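Local coordinates for protein nicastrin (PDB 4R12) that probably serves as an essential subunit of gamma-secretase, the membrane-embedded protease complex that cleaves integral membrane proteins such as Notch receptors and the amyloid-beta precursor protein, at residues 24-27 against 32-35; 48-51 against 55-58; 191-196 against 560-565; 234-239 against 410-415. All coordinates share one frame; numbering follows the deposited sequence.

Interaction 1 (24-27 against 32-35); sequences CTKI and GQFG
Lys-26 NZ is gripped by two oxygens, the carbonyl O of Gly-35 across the turn and OG of Ser-138. NZ lies 2.8 Å from Gly-35 O, well above the carbonyl plane rather than on a lone pair. The lysine gets there by a bend at its second torsion (chi2 89°), which folds the chain back over the neighbouring strand. Its CE then rests 3.7 Å from CD of Gln-33, whose own OE1 accepts from the backbone N of Ile-181.

The backbones are tied by a reciprocal pair. Ile-27 N gives a nearly straight bond to Phe-34 O (2.9 Å, 171°), and Phe-34 N returns one to Ile-27 O (2.9 Å). The two side chains share one face of the sheet and point the same way. CB of Ile-27 sits over a ring face of Phe-34, 3.9 Å from the centroid and toward the rim, a CH-pi contact flanked by both branches, with CG2 3.6 Å from CZ. Tyr-136 meets the same phenyl edge-to-face.

Gly-35 suits its place for two reasons. Its positive phi (87°) disfavours a side chain, and its CA makes a CA-H...O contact with Thr-25 O (3.3 Å), an oxygen that a CB would run into. Cys-24 SG, bonded to Cys-36, rests against that CA. The whole is an antiparallel beta hairpin of strands 21-29 and 33-34, cross-linked by a disulfide near its open end.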
loop_
_atom_site.group_PDB
_atom_site.type_symbol
_atom_site.label_atom_id
_atom_site.label_comp_id
_atom_site.label_asym_id
_atom_site.label_seq_id
_atom_site.Cartn_x
_atom_site.Cartn_y
_atom_site.Cartn_z
ATOM N N CYS A 24 2.950 6.428 15.524
ATOM C CA CYS A 24 4.138 5.813 14.972
ATOM C C CYS A 24 4.367 4.487 15.698
ATOM O O CYS A 24 4.380 4.455 16.924
ATOM C CB CYS A 24 5.340 6.749 15.146
ATOM S SG CYS A 24 6.923 6.008 14.732
ATOM N N THR A 25 4.524 3.392 14.959
ATOM C CA THR A 25 4.650 2.077 15.595
ATOM C C THR A 25 6.045 1.522 15.364
ATOM O O THR A 25 6.803 2.092 14.580
ATOM C CB THR A 25 3.607 1.094 15.050
ATOM O OG1 THR A 25 3.833 0.906 13.655
ATOM C CG2 THR A 25 2.176 1.636 15.272
ATOM N N LYS A 26 6.380 0.426 16.039
ATOM C CA LYS A 26 7.726 -0.153 15.943
ATOM C C LYS A 26 7.779 -1.339 14.982
ATOM O O LYS A 26 6.957 -2.267 15.055
ATOM C CB LYS A 26 8.233 -0.597 17.329
ATOM C CG LYS A 26 9.774 -0.558 17.478
ATOM C CD LYS A 26 10.216 0.825 17.976
ATOM C CE LYS A 26 11.716 1.068 17.841
ATOM N NZ LYS A 26 12.060 2.418 18.402
ATOM N N ILE A 27 8.755 -1.305 14.077
ATOM C CA ILE A 27 8.977 -2.399 13.149
ATOM C C ILE A 27 10.388 -2.945 13.350
ATOM O O ILE A 27 11.351 -2.184 13.370
ATOM C CB ILE A 27 8.806 -1.953 11.680
ATOM C CG1 ILE A 27 7.438 -1.302 11.454
ATOM C CG2 ILE A 27 9.031 -3.126 10.733
ATOM C CD1 ILE A 27 6.306 -2.265 11.428
ATOM N N GLY A 32 17.998 -4.753 13.348
ATOM C CA GLY A 32 17.622 -3.641 14.198
ATOM C C GLY A 32 16.133 -3.333 14.220
ATOM O O GLY A 32 15.292 -4.223 14.135
ATOM N N GLN A 33 15.816 -2.055 14.332
ATOM C CA GLN A 33 14.443 -1.646 14.552
ATOM C C GLN A 33 14.301 -0.219 14.086
ATOM O O GLN A 33 15.296 0.531 14.027
ATOM C CB GLN A 33 14.073 -1.777 16.039
ATOM C CG GLN A 33 14.879 -0.845 16.945
ATOM C CD GLN A 33 14.694 -1.121 18.430
ATOM O OE1 GLN A 33 13.849 -1.925 18.832
ATOM N NE2 GLN A 33 15.498 -0.458 19.255
ATOM N N PHE A 34 13.076 0.161 13.731
ATOM C CA PHE A 34 12.779 1.551 13.434
ATOM C C PHE A 34 11.353 1.867 13.847
ATOM O O PHE A 34 10.593 0.974 14.233
ATOM C CB PHE A 34 13.024 1.876 11.943
ATOM C CG PHE A 34 12.160 1.096 10.969
ATOM C CD1 PHE A 34 12.596 -0.117 10.443
ATOM C CD2 PHE A 34 10.945 1.610 10.527
ATOM C CE1 PHE A 34 11.813 -0.818 9.507
ATOM C CE2 PHE A 34 10.151 0.910 9.601
ATOM C CZ PHE A 34 10.596 -0.307 9.096
ATOM N N GLY A 35 11.003 3.145 13.812
ATOM C CA GLY A 35 9.720 3.565 14.338
ATOM C C GLY A 35 9.812 3.854 15.824
ATOM O O GLY A 35 10.908 4.013 16.383
#

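Interaction 2 (48-51 against 55-58); sequences YLID and SYNN
Ser-55 meets segment 48-51 with every atom of its side chain. CB lies 3.3 Å from the carbonyl O of Leu-49, and OG accepts the backbone N-H of Asp-51 (3.0 Å, 160°). With chi1 at 52°, OG sits between the serine's own N and carbonyl carbon, turned to the end of the strand. A serine suits the place because it is small enough to fit against the backbone and still offers an oxygen to a strand-end amide. Asp-51 OD1 comes close as well, but its charge is paired with Arg-162, which also binds Leu-49 O.

The carbonyl of Ser-55 is held in turn by Tyr-48. The phenol OH donates to Ser-55 O over a short 2.5 Å, in the carbonyl plane and on a lone pair, while the oxygen lies at the ring edge. The same OH brushes CB of Asn-58 at 3.6 Å. A phenylalanine at Tyr-48 would probably leave the buried carbonyl of Ser-55 without this donor and the short helix less firmly tied to the strand.

Ile-50 adds a buried apolar contact, which a branched hydrocarbon suits: its CG2 meets the ring edge of Tyr-56 at CD2, 3.8 Å away, and Tyr-56 OH bonds to Ser-81 O. Strand 43-50, helix 53-57 and the parallel strand 67-72 follow in order, so this is the strand-to-helix turn of a beta-alpha-beta unit in the small lobe.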
loop_
_atom_site.group_PDB
_atom_site.type_symbol
_atom_site.label_atom_id
_atom_site.label_comp_id
_atom_site.label_asym_id
_atom_site.label_seq_id
_atom_site.Cartn_x
_atom_site.Cartn_y
_atom_site.Cartn_z
ATOM N N TYR A 48 4.638 21.782 24.331
ATOM C CA TYR A 48 5.448 22.891 23.837
ATOM C C TYR A 48 5.349 22.947 22.316
ATOM O O TYR A 48 5.697 21.982 21.639
ATOM C CB TYR A 48 6.910 22.747 24.264
ATOM C CG TYR A 48 7.812 23.837 23.716
ATOM C CD1 TYR A 48 8.374 23.735 22.446
ATOM C CD2 TYR A 48 8.098 24.972 24.466
ATOM C CE1 TYR A 48 9.191 24.727 21.941
ATOM C CE2 TYR A 48 8.917 25.972 23.969
ATOM C CZ TYR A 48 9.459 25.845 22.706
ATOM O OH TYR A 48 10.272 26.835 22.208
ATOM N N LEU A 49 4.895 24.084 21.788
ATOM C CA LEU A 49 4.626 24.224 20.353
ATOM C C LEU A 49 5.792 24.800 19.558
ATOM O O LEU A 49 6.299 25.877 19.862
ATOM C CB LEU A 49 3.394 25.105 20.136
ATOM C CG LEU A 49 3.085 25.495 18.687
ATOM C CD1 LEU A 49 2.666 24.277 17.870
ATOM C CD2 LEU A 49 2.014 26.563 18.657
ATOM N N ILE A 50 6.216 24.067 18.536
ATOM C CA ILE A 50 7.143 24.599 17.554
ATOM C C ILE A 50 6.385 24.839 16.251
ATOM O O ILE A 50 5.945 23.890 15.609
ATOM C CB ILE A 50 8.321 23.651 17.304
ATOM C CG1 ILE A 50 9.176 23.514 18.572
ATOM C CG2 ILE A 50 9.175 24.154 16.151
ATOM C CD1 ILE A 50 10.417 22.678 18.365
ATOM N N ASP A 51 6.218 26.109 15.881
ATOM C CA ASP A 51 5.475 26.477 14.670
ATOM C C ASP A 51 6.190 27.573 13.873
ATOM O O ASP A 51 5.687 28.050 12.858
ATOM C CB ASP A 51 4.048 26.921 15.028
ATOM C CG ASP A 51 4.012 28.217 15.834
ATOM O OD1 ASP A 51 5.074 28.681 16.305
ATOM O OD2 ASP A 51 2.906 28.770 16.010
ATOM N N SER A 55 10.169 29.696 17.927
ATOM C CA SER A 55 9.828 28.696 18.931
ATOM C C SER A 55 10.737 27.483 18.794
ATOM O O SER A 55 11.017 26.794 19.779
ATOM C CB SER A 55 8.351 28.289 18.830
ATOM O OG SER A 55 7.989 27.916 17.511
ATOM N N TYR A 56 11.213 27.231 17.578
ATOM C CA TYR A 56 12.193 26.174 17.362
ATOM C C TYR A 56 13.467 26.466 18.173
ATOM O O TYR A 56 13.885 25.655 19.001
ATOM C CB TYR A 56 12.532 26.019 15.875
ATOM C CG TYR A 56 13.427 24.828 15.618
ATOM C CD1 TYR A 56 14.807 24.943 15.705
ATOM C CD2 TYR A 56 12.891 23.581 15.328
ATOM C CE1 TYR A 56 15.625 23.861 15.500
ATOM C CE2 TYR A 56 13.707 22.488 15.119
ATOM C CZ TYR A 56 15.073 22.634 15.212
ATOM O OH TYR A 56 15.901 21.560 15.003
ATOM N N ASN A 57 14.068 27.629 17.938
ATOM C CA ASN A 57 15.285 28.022 18.648
ATOM C C ASN A 57 15.098 28.150 20.158
ATOM O O ASN A 57 16.004 27.833 20.928
ATOM C CB ASN A 57 15.816 29.342 18.097
ATOM C CG ASN A 57 16.347 29.211 16.688
ATOM O OD1 ASN A 57 16.909 28.177 16.312
ATOM N ND2 ASN A 57 16.177 30.262 15.894
ATOM N N ASN A 58 13.927 28.610 20.584
ATOM C CA ASN A 58 13.657 28.769 22.010
ATOM C C ASN A 58 13.407 27.441 22.726
ATOM O O ASN A 58 13.153 27.411 23.935
ATOM C CB ASN A 58 12.469 29.705 22.226
ATOM C CG ASN A 58 12.793 31.143 21.862
ATOM O OD1 ASN A 58 13.963 31.524 21.777
ATOM N ND2 ASN A 58 11.758 31.950 21.648
#

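Interaction 3 (191-196 against 560-565); sequences FCEPVG and NVWKIV
Pro-194 and Trp-562 make a proline-on-indole CH-pi contact that fastens a two-stranded hairpin to strand 192-203. The pyrrolidine stands on its CG-CD edge over one face of the indole, so those two carbons do the touching. CD stands 3.5 Å from the centroid of the five-membered ring, 18° off its normal, while CG is 3.6 Å above the indole plane and over its centre. Proline suits this role because its ring is rigid and its CD, bonded to the backbone N, carries slightly electron-poor hydrogens that a pi cloud attracts.

Trp-562, with CG anti to its carbonyl carbon, carries the indole across to Pro-194. It belongs to strand 561-564, which pairs antiparallel with strand 553-556; there Asn-560 and Val-561 both face Asp-556 in a G1 beta bulge, at the start of the strand that carries the indole. Phe-555 of the partner strand meets the indole edge-to-face, and Leu-187 of helix 183-189 also packs on it.

At the edge of the indole, NE1 has two acceptors, and both bonds are weak. Glu-193 OE1 is 3.0 Å from NE1, but the bond is bent to 120°; Gly-490 O is the second acceptor. The carboxylate stands steeply to the indole, 75° between planes, after a bend at the glutamate's second torsion. A leucine in place of Trp-562 would probably leave CG and CD of Pro-194 without the pi face they press on, and Glu-193 OE1 without its weak indole donor.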
loop_
_atom_site.group_PDB
_atom_site.type_symbol
_atom_site.label_atom_id
_atom_site.label_comp_id
_atom_site.label_asym_id
_atom_site.label_seq_id
_atom_site.Cartn_x
_atom_site.Cartn_y
_atom_site.Cartn_z
ATOM N N PHE A 191 6.279 -11.415 20.377
ATOM C CA PHE A 191 5.944 -10.004 20.558
ATOM C C PHE A 191 5.842 -9.254 19.230
ATOM O O PHE A 191 5.767 -8.031 19.224
ATOM C CB PHE A 191 6.995 -9.298 21.431
ATOM C CG PHE A 191 6.992 -9.731 22.873
ATOM C CD1 PHE A 191 5.896 -10.380 23.417
ATOM C CD2 PHE A 191 8.084 -9.474 23.684
ATOM C CE1 PHE A 191 5.897 -10.776 24.745
ATOM C CE2 PHE A 191 8.090 -9.865 25.010
ATOM C CZ PHE A 191 6.994 -10.514 25.540
ATOM N N CYS A 192 5.854 -9.978 18.115
ATOM C CA CYS A 192 5.741 -9.342 16.808
ATOM C C CYS A 192 5.252 -10.337 15.759
ATOM O O CYS A 192 5.207 -11.538 16.016
ATOM C CB CYS A 192 7.084 -8.735 16.385
ATOM S SG CYS A 192 8.358 -9.944 16.074
ATOM N N GLU A 193 4.868 -9.833 14.586
ATOM C CA GLU A 193 4.405 -10.680 13.486
ATOM C C GLU A 193 4.993 -10.193 12.165
ATOM O O GLU A 193 5.277 -9.003 12.017
ATOM C CB GLU A 193 2.871 -10.684 13.394
ATOM C CG GLU A 193 2.139 -11.003 14.688
ATOM C CD GLU A 193 2.280 -12.463 15.101
ATOM O OE1 GLU A 193 2.812 -13.268 14.303
ATOM O OE2 GLU A 193 1.853 -12.809 16.227
ATOM N N PRO A 194 5.194 -11.112 11.209
ATOM C CA PRO A 194 5.703 -10.725 9.890
ATOM C C PRO A 194 4.818 -9.682 9.219
ATOM O O PRO A 194 3.597 -9.770 9.307
ATOM C CB PRO A 194 5.685 -12.039 9.104
ATOM C CG PRO A 194 5.819 -13.100 10.158
ATOM C CD PRO A 194 5.011 -12.569 11.316
ATOM N N VAL A 195 5.439 -8.700 8.575
ATOM C CA VAL A 195 4.694 -7.742 7.783
ATOM C C VAL A 195 4.268 -8.435 6.509
ATOM O O VAL A 195 5.106 -8.927 5.760
ATOM C CB VAL A 195 5.536 -6.490 7.458
ATOM C CG1 VAL A 195 4.777 -5.561 6.493
ATOM C CG2 VAL A 195 5.874 -5.766 8.733
ATOM N N GLY A 196 2.965 -8.492 6.259
ATOM C CA GLY A 196 2.478 -9.176 5.081
ATOM C C GLY A 196 0.971 -9.098 4.977
ATOM O O GLY A 196 0.339 -8.295 5.651
ATOM N N ASN A 560 5.228 -23.304 18.267
ATOM C CA ASN A 560 4.140 -22.424 17.836
ATOM C C ASN A 560 4.606 -20.981 17.642
ATOM O O ASN A 560 4.071 -20.045 18.250
ATOM C CB ASN A 560 2.979 -22.479 18.828
ATOM C CG ASN A 560 1.638 -22.248 18.158
ATOM O OD1 ASN A 560 0.991 -21.226 18.380
ATOM N ND2 ASN A 560 1.225 -23.193 17.315
ATOM N N VAL A 561 5.601 -20.812 16.775
ATOM C CA VAL A 561 6.266 -19.526 16.602
ATOM C C VAL A 561 6.774 -19.344 15.166
ATOM O O VAL A 561 7.057 -20.323 14.470
ATOM C CB VAL A 561 7.448 -19.392 17.597
ATOM C CG1 VAL A 561 8.599 -20.314 17.205
ATOM C CG2 VAL A 561 7.924 -17.970 17.672
ATOM N N TRP A 562 6.865 -18.095 14.714
ATOM C CA TRP A 562 7.519 -17.799 13.447
ATOM C C TRP A 562 9.029 -17.966 13.614
ATOM O O TRP A 562 9.572 -17.603 14.657
ATOM C CB TRP A 562 7.209 -16.373 12.971
ATOM C CG TRP A 562 5.801 -16.136 12.503
ATOM C CD1 TRP A 562 4.826 -15.447 13.169
ATOM C CD2 TRP A 562 5.216 -16.561 11.262
ATOM N NE1 TRP A 562 3.672 -15.423 12.424
ATOM C CE2 TRP A 562 3.882 -16.100 11.251
ATOM C CE3 TRP A 562 5.687 -17.287 10.164
ATOM C CZ2 TRP A 562 3.014 -16.344 10.186
ATOM C CZ3 TRP A 562 4.824 -17.531 9.102
ATOM C CH2 TRP A 562 3.499 -17.063 9.122
ATOM N N LYS A 563 9.696 -18.501 12.589
ATOM C CA LYS A 563 11.154 -18.626 12.571
ATOM C C LYS A 563 11.767 -17.975 11.327
ATOM O O LYS A 563 11.220 -18.086 10.230
ATOM C CB LYS A 563 11.572 -20.101 12.628
ATOM C CG LYS A 563 11.467 -20.751 13.998
ATOM C CD LYS A 563 12.841 -20.876 14.660
ATOM C CE LYS A 563 12.792 -21.746 15.913
ATOM N NZ LYS A 563 12.550 -23.192 15.617
ATOM N N ILE A 564 12.900 -17.301 11.496
ATOM C CA ILE A 564 13.661 -16.808 10.353
ATOM C C ILE A 564 14.580 -17.917 9.831
ATOM O O ILE A 564 15.549 -18.289 10.481
ATOM C CB ILE A 564 14.500 -15.568 10.706
ATOM C CG1 ILE A 564 13.609 -14.446 11.247
ATOM C CG2 ILE A 564 15.250 -15.081 9.477
ATOM C CD1 ILE A 564 14.394 -13.254 11.777
ATOM N N VAL A 565 14.267 -18.445 8.654
ATOM C CA VAL A 565 15.050 -19.526 8.076
ATOM C C VAL A 565 16.031 -19.012 7.030
ATOM O O VAL A 565 16.964 -19.716 6.651
ATOM C CB VAL A 565 14.138 -20.593 7.445
ATOM C CG1 VAL A 565 13.266 -21.232 8.523
ATOM C CG2 VAL A 565 13.264 -19.974 6.361
#

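Interaction 4 (234-239 against 410-415); sequences ADQSSF and PYYGYE
Gln-236, in the first turn of helix 234-252, faces Tyr-412 and Gly-413 of a type II beta turn running from Tyr-411 to Tyr-414, within the large lobe, whose sequence family is related to the zinc exopeptidases. Gly-413 takes the third position of that turn with a phi of 71°, a value that favours glycine.

The van der Waals part is carried by one ring face. Gln-236, fully extended with CG anti to the backbone N (chi1 -179°), crosses Tyr-412 at about a right angle. Its CG is 3.7 Å from CE2 and its amide carbon CD lies over the face, 4.0 Å from CZ. The amide stands steeply on the ring, 67° between the planes. CG and the amide both lie over the ring, the NE2 end above CZ; an unbranched glutamine is long and slim enough to do this.

Polar links go mostly outward. Gln-236 NE2 is 3.2 Å from Tyr-412 OH, while its clear partner is Thr-224 OG1; Tyr-412 O is bonded to Ser-107 OG. The backbone N atoms of Asp-235 and Gln-236 are both taken up by the carboxylate of Asp-417, which would be favourably placed at the positive end of the helix dipole. This first turn is itself of the wider pi type, with Phe-239 N bonded to Ala-234 O at 2.7 Å.

One water bridges the segments: it is hydrogen-bonded to Gln-236 OE1 at 2.8 Å and accepts the backbone N-H of Gly-413, its O 2.7 Å from that N.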
loop_
_atom_site.group_PDB
_atom_site.type_symbol
_atom_site.label_atom_id
_atom_site.label_comp_id
_atom_site.label_asym_id
_atom_site.label_seq_id
_atom_site.Cartn_x
_atom_site.Cartn_y
_atom_site.Cartn_z
ATOM N N ALA A 234 -1.685 8.146 -2.475
ATOM C CA ALA A 234 -2.478 8.406 -3.667
ATOM C C ALA A 234 -1.662 8.125 -4.943
ATOM O O ALA A 234 -2.042 7.269 -5.742
ATOM C CB ALA A 234 -3.003 9.841 -3.656
ATOM N N ASP A 235 -0.512 8.777 -5.110
ATOM C CA ASP A 235 0.289 8.483 -6.307
ATOM C C ASP A 235 1.081 7.194 -6.145
ATOM O O ASP A 235 1.281 6.460 -7.112
ATOM C CB ASP A 235 1.238 9.634 -6.661
ATOM C CG ASP A 235 1.646 9.606 -8.137
ATOM O OD1 ASP A 235 0.815 9.154 -8.960
ATOM O OD2 ASP A 235 2.788 10.004 -8.469
ATOM N N GLN A 236 1.540 6.919 -4.922
ATOM C CA GLN A 236 2.304 5.709 -4.665
ATOM C C GLN A 236 1.596 4.448 -5.154
ATOM O O GLN A 236 2.201 3.609 -5.831
ATOM C CB GLN A 236 2.598 5.571 -3.158
ATOM C CG GLN A 236 3.407 4.332 -2.815
ATOM C CD GLN A 236 3.721 4.261 -1.329
ATOM O OE1 GLN A 236 2.917 4.691 -0.498
ATOM N NE2 GLN A 236 4.892 3.732 -0.992
ATOM N N SER A 237 0.315 4.318 -4.821
ATOM C CA SER A 237 -0.444 3.116 -5.175
ATOM C C SER A 237 -1.916 3.356 -5.548
ATOM O O SER A 237 -2.409 2.804 -6.524
ATOM C CB SER A 237 -0.428 2.120 -4.007
ATOM O OG SER A 237 0.889 1.738 -3.635
ATOM N N SER A 238 -2.631 4.131 -4.734
ATOM C CA SER A 238 -4.086 4.024 -4.753
ATOM C C SER A 238 -4.724 4.686 -5.981
ATOM O O SER A 238 -5.816 4.278 -6.405
ATOM C CB SER A 238 -4.669 4.581 -3.445
ATOM O OG SER A 238 -4.409 5.962 -3.297
ATOM N N PHE A 239 -4.061 5.673 -6.592
ATOM C CA PHE A 239 -4.580 6.180 -7.870
ATOM C C PHE A 239 -4.633 5.026 -8.881
ATOM O O PHE A 239 -5.681 4.800 -9.511
ATOM C CB PHE A 239 -3.735 7.354 -8.396
ATOM C CG PHE A 239 -4.277 8.015 -9.657
ATOM C CD1 PHE A 239 -4.111 7.427 -10.908
ATOM C CD2 PHE A 239 -4.880 9.266 -9.593
ATOM C CE1 PHE A 239 -4.578 8.053 -12.062
ATOM C CE2 PHE A 239 -5.335 9.896 -10.748
ATOM C CZ PHE A 239 -5.189 9.291 -11.979
ATOM N N PRO A 410 6.000 13.926 -5.125
ATOM C CA PRO A 410 6.834 14.707 -4.205
ATOM C C PRO A 410 6.652 14.306 -2.734
ATOM O O PRO A 410 7.345 14.838 -1.863
ATOM C CB PRO A 410 6.356 16.136 -4.445
ATOM C CG PRO A 410 4.911 15.975 -4.798
ATOM C CD PRO A 410 4.787 14.667 -5.535
ATOM N N TYR A 411 5.750 13.370 -2.474
ATOM C CA TYR A 411 5.474 12.945 -1.106
ATOM C C TYR A 411 5.458 11.430 -0.994
ATOM O O TYR A 411 4.566 10.856 -0.366
ATOM C CB TYR A 411 4.128 13.534 -0.630
ATOM C CG TYR A 411 4.198 15.031 -0.496
ATOM C CD1 TYR A 411 5.005 15.618 0.466
ATOM C CD2 TYR A 411 3.484 15.860 -1.346
ATOM C CE1 TYR A 411 5.087 17.004 0.590
ATOM C CE2 TYR A 411 3.560 17.247 -1.236
ATOM C CZ TYR A 411 4.366 17.808 -0.270
ATOM O OH TYR A 411 4.447 19.182 -0.159
ATOM N N TYR A 412 6.461 10.776 -1.582
ATOM C CA TYR A 412 6.466 9.324 -1.592
ATOM C C TYR A 412 6.563 8.733 -0.179
ATOM O O TYR A 412 7.468 9.064 0.582
ATOM C CB TYR A 412 7.622 8.791 -2.457
ATOM C CG TYR A 412 7.587 7.297 -2.576
ATOM C CD1 TYR A 412 8.223 6.489 -1.640
ATOM C CD2 TYR A 412 6.890 6.686 -3.613
ATOM C CE1 TYR A 412 8.177 5.111 -1.738
ATOM C CE2 TYR A 412 6.835 5.304 -3.721
ATOM C CZ TYR A 412 7.482 4.526 -2.781
ATOM O OH TYR A 412 7.432 3.154 -2.868
ATOM N N GLY A 413 5.635 7.840 0.162
ATOM C CA GLY A 413 5.664 7.169 1.451
ATOM C C GLY A 413 5.327 8.098 2.605
ATOM O O GLY A 413 5.892 8.003 3.702
ATOM N N TYR A 414 4.379 8.990 2.369
ATOM C CA TYR A 414 4.101 10.054 3.327
ATOM C C TYR A 414 2.623 10.464 3.289
ATOM O O TYR A 414 1.991 10.381 2.239
ATOM C CB TYR A 414 5.015 11.255 3.037
ATOM C CG TYR A 414 4.829 12.411 3.987
ATOM C CD1 TYR A 414 5.122 12.277 5.346
ATOM C CD2 TYR A 414 4.378 13.642 3.526
ATOM C CE1 TYR A 414 4.935 13.344 6.232
ATOM C CE2 TYR A 414 4.199 14.713 4.393
ATOM C CZ TYR A 414 4.476 14.555 5.746
ATOM O OH TYR A 414 4.286 15.624 6.594
ATOM N N GLU A 415 2.101 10.914 4.438
ATOM C CA GLU A 415 0.675 11.256 4.592
ATOM C C GLU A 415 0.170 12.284 3.590
ATOM O O GLU A 415 -1.007 12.278 3.236
ATOM C CB GLU A 415 0.402 11.774 6.012
ATOM C CG GLU A 415 1.358 12.890 6.421
ATOM C CD GLU A 415 0.879 13.723 7.601
ATOM O OE1 GLU A 415 -0.340 13.841 7.808
ATOM O OE2 GLU A 415 1.734 14.279 8.317
HETATM O O HOH W 1 2.996 7.487 -0.415
#

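Interactions 1 and 2 come first along the chain, both in the small lobe, their centres about 26 Å apart. Interaction 3 joins residues more than 360 positions apart, and interaction 4, in the large lobe, is nested inside the loop that interaction 3 closes. Interactions 1 and 3 are close neighbours, with centres about 15 Å apart, because strand 572-575 pairs with both strand 21-29 and strand 192-203. A late strand thus ties the hairpin of the small lobe to the strand that carries Pro-194. Interactions 2 and 3 are farthest apart, about 41 Å between centres. Interaction 4 lies nearest the chain centre, and its loop also bonds to Ser-107 and Tyr-104, further linking the lobes.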